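Local coordinates for N utilization substance protein B (Aquifex aeolicus, PDB 3R2C), which probably acts in transcription antitermination of ribosomal RNA genes by binding the boxA sequence of their RNA, at residues A[103-106]-A[107-111]. Sequence-based numbering, arbitrary orientation.
Sequences VFID and IVDLV. With nucleotides of chain E.
I105 and D109, one helical turn apart, share a nucleobase of the RNA, chain E, which also supplies G2 and U4: N4 of C5 donates both to I105 O (2.9 Å) and to D109 OD1 (2.8 Å). D109 can be followed outward. Its CB packs on I105 O at 3.4 Å, the carbonyl that also accepts the helical bond from D109 N. CG lies equally close to that oxygen, and a chi1 of -90° carries the carboxylate out to the RNA. There OD1 takes C5 N4 and also G2 N2 (N-H...O 167°), whereas OD2 accepts G2 N1 at 2.7 Å (166°). These two nearly straight bonds fix how N1 and N2 of the guanine meet the carboxylate. I105 CG2 touches the same base, 3.4 Å from G2 C2. K5 salt-bridges D109 OD2 and D106 OD1, and R8 D106 OD2, probably offsetting the acidic pair's charge. Next to D109, V108 CG1 packs on C5 C4 (3.5 Å), while the U4 base lies nearly parallel over one F104 ring face, N1 3.6 Å above its plane and over its centre. Two adjacent rows of helix 100-114, F104/V108 and I105/D109, thus form part of the RNA-binding surface of the all-helical NusB fold.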
loop_
_atom_site.group_PDB
_atom_site.type_symbol
_atom_site.label_atom_id
_atom_site.label_comp_id
_atom_site.label_asym_id
_atom_site.label_seq_id
_atom_site.Cartn_x
_atom_site.Cartn_y
_atom_site.Cartn_z
ATOM N N VAL A 103 16.212 -6.707 3.254
ATOM C CA VAL A 103 14.761 -6.681 3.150
ATOM C C VAL A 103 14.188 -5.761 4.226
ATOM O O VAL A 103 13.355 -4.907 3.934
ATOM C CB VAL A 103 14.151 -8.093 3.277
ATOM C CG1 VAL A 103 12.628 -8.013 3.299
ATOM C CG2 VAL A 103 14.634 -8.975 2.129
ATOM N N PHE A 104 14.637 -5.943 5.463
ATOM C CA PHE A 104 14.168 -5.128 6.579
ATOM C C PHE A 104 14.423 -3.658 6.304
ATOM O O PHE A 104 13.558 -2.812 6.525
ATOM C CB PHE A 104 14.886 -5.504 7.888
ATOM C CG PHE A 104 14.199 -6.593 8.694
ATOM C CD1 PHE A 104 14.537 -7.927 8.521
ATOM C CD2 PHE A 104 13.255 -6.271 9.667
ATOM C CE1 PHE A 104 13.921 -8.924 9.270
ATOM C CE2 PHE A 104 12.641 -7.272 10.427
ATOM C CZ PHE A 104 12.977 -8.593 10.229
ATOM N N ILE A 105 15.637 -3.343 5.863
ATOM C CA ILE A 105 16.002 -1.957 5.657
ATOM C C ILE A 105 15.073 -1.300 4.634
ATOM O O ILE A 105 14.544 -0.220 4.886
ATOM C CB ILE A 105 17.468 -1.822 5.214
ATOM C CG1 ILE A 105 18.387 -1.962 6.429
ATOM C CG2 ILE A 105 17.709 -0.466 4.526
ATOM C CD1 ILE A 105 19.815 -2.280 6.067
ATOM N N ASP A 106 14.859 -1.950 3.492
ATOM C CA ASP A 106 13.991 -1.375 2.459
ATOM C C ASP A 106 12.507 -1.313 2.876
ATOM O O ASP A 106 11.811 -0.356 2.530
ATOM C CB ASP A 106 14.162 -2.133 1.139
ATOM C CG ASP A 106 15.507 -1.831 0.476
ATOM O OD1 ASP A 106 16.124 -0.799 0.826
ATOM O OD2 ASP A 106 15.938 -2.612 -0.396
ATOM N N ILE A 107 12.030 -2.301 3.633
ATOM C CA ILE A 107 10.616 -2.315 4.053
ATOM C C ILE A 107 10.359 -1.143 4.998
ATOM O O ILE A 107 9.393 -0.413 4.831
ATOM C CB ILE A 107 10.203 -3.616 4.778
ATOM C CG1 ILE A 107 10.224 -4.816 3.831
ATOM C CG2 ILE A 107 8.809 -3.478 5.397
ATOM C CD1 ILE A 107 9.338 -4.674 2.624
ATOM N N VAL A 108 11.234 -0.974 5.990
ATOM C CA VAL A 108 11.097 0.097 6.964
ATOM C C VAL A 108 11.317 1.479 6.314
ATOM O O VAL A 108 10.643 2.447 6.672
ATOM C CB VAL A 108 12.048 -0.153 8.184
ATOM C CG1 VAL A 108 12.036 1.021 9.166
ATOM C CG2 VAL A 108 11.644 -1.452 8.899
ATOM N N ASP A 109 12.227 1.574 5.343
ATOM C CA ASP A 109 12.386 2.819 4.578
ATOM C C ASP A 109 11.064 3.214 3.915
ATOM O O ASP A 109 10.693 4.392 3.909
ATOM C CB ASP A 109 13.431 2.690 3.462
ATOM C CG ASP A 109 14.843 3.051 3.907
ATOM O OD1 ASP A 109 15.060 3.410 5.081
ATOM O OD2 ASP A 109 15.748 2.999 3.049
ATOM N N LEU A 110 10.376 2.239 3.323
ATOM C CA LEU A 110 9.111 2.515 2.644
ATOM C C LEU A 110 8.076 3.007 3.639
ATOM O O LEU A 110 7.300 3.925 3.351
ATOM C CB LEU A 110 8.566 1.249 1.975
ATOM C CG LEU A 110 9.246 0.839 0.672
ATOM C CD1 LEU A 110 8.993 -0.643 0.407
ATOM C CD2 LEU A 110 8.764 1.686 -0.493
ATOM N N VAL A 111 8.028 2.360 4.799
ATOM C CA VAL A 111 7.043 2.745 5.810
ATOM C C VAL A 111 7.339 4.164 6.305
ATOM O O VAL A 111 6.436 4.989 6.481
ATOM C CB VAL A 111 7.013 1.754 6.974
ATOM C CG1 VAL A 111 6.082 2.267 8.082
ATOM C CG2 VAL A 111 6.554 0.368 6.468
ATOM P P U E 4 21.343 -6.168 9.928
ATOM O OP1 U E 4 22.263 -5.091 10.351
ATOM O OP2 U E 4 21.521 -7.529 10.483
ATOM O "O5'" U E 4 19.847 -5.704 10.135
ATOM C "C5'" U E 4 19.325 -4.604 9.420
ATOM C "C4'" U E 4 18.062 -4.134 10.057
ATOM O "O4'" U E 4 17.060 -5.163 9.931
ATOM C "C3'" U E 4 18.153 -3.886 11.550
ATOM O "O3'" U E 4 18.705 -2.614 11.839
ATOM C "C2'" U E 4 16.706 -4.070 12.006
ATOM O "O2'" U E 4 15.940 -2.906 11.730
ATOM C "C1'" U E 4 16.233 -5.178 11.069
ATOM N N1 U E 4 16.289 -6.529 11.670
ATOM C C2 U E 4 15.397 -6.847 12.674
ATOM O O2 U E 4 14.618 -6.050 13.162
ATOM N N3 U E 4 15.476 -8.138 13.126
ATOM C C4 U E 4 16.303 -9.136 12.665
ATOM O O4 U E 4 16.231 -10.250 13.181
ATOM C C5 U E 4 17.172 -8.751 11.599
ATOM C C6 U E 4 17.119 -7.492 11.145
ATOM P P C E 5 19.111 -2.200 13.344
ATOM O OP1 C E 5 20.291 -1.317 13.244
ATOM O OP2 C E 5 19.212 -3.441 14.143
ATOM O "O5'" C E 5 17.848 -1.359 13.815
ATOM C "C5'" C E 5 18.000 -0.223 14.643
ATOM C "C4'" C E 5 16.823 0.706 14.522
ATOM O "O4'" C E 5 16.809 1.304 13.185
ATOM C "C3'" C E 5 15.443 0.057 14.721
ATOM O "O3'" C E 5 14.619 0.914 15.524
ATOM C "C2'" C E 5 14.896 -0.026 13.291
ATOM O "O2'" C E 5 13.490 -0.027 13.195
ATOM C "C1'" C E 5 15.500 1.227 12.665
ATOM N N1 C E 5 15.534 1.225 11.171
ATOM C C2 C E 5 15.278 2.432 10.504
ATOM O O2 C E 5 15.117 3.459 11.166
ATOM N N3 C E 5 15.243 2.481 9.153
ATOM C C4 C E 5 15.408 1.375 8.446
ATOM N N4 C E 5 15.346 1.500 7.115
ATOM C C5 C E 5 15.649 0.120 9.080
ATOM C C6 C E 5 15.686 0.096 10.427
ATOM P P G E 2 26.680 0.241 1.268
ATOM O OP1 G E 2 27.018 1.647 1.114
ATOM O OP2 G E 2 27.745 -0.783 1.114
ATOM O "O5'" G E 2 25.908 0.025 2.639
ATOM C "C5'" G E 2 26.438 0.460 3.879
ATOM C "C4'" G E 2 25.333 0.650 4.893
ATOM O "O4'" G E 2 24.506 1.782 4.512
ATOM C "C3'" G E 2 24.331 -0.500 5.009
ATOM O "O3'" G E 2 24.806 -1.572 5.802
ATOM C "C2'" G E 2 23.102 0.184 5.593
ATOM O "O2'" G E 2 23.225 0.343 6.998
ATOM C "C1'" G E 2 23.169 1.565 4.929
ATOM N N9 G E 2 22.278 1.665 3.753
ATOM C C8 G E 2 22.572 1.384 2.445
ATOM N N7 G E 2 21.549 1.552 1.653
ATOM C C5 G E 2 20.517 1.959 2.485
ATOM C C6 G E 2 19.168 2.290 2.183
ATOM O O6 G E 2 18.611 2.290 1.072
ATOM N N1 G E 2 18.462 2.664 3.322
ATOM C C2 G E 2 18.987 2.690 4.591
ATOM N N2 G E 2 18.148 3.082 5.551
ATOM N N3 G E 2 20.246 2.378 4.885
ATOM C C4 G E 2 20.949 2.027 3.789
#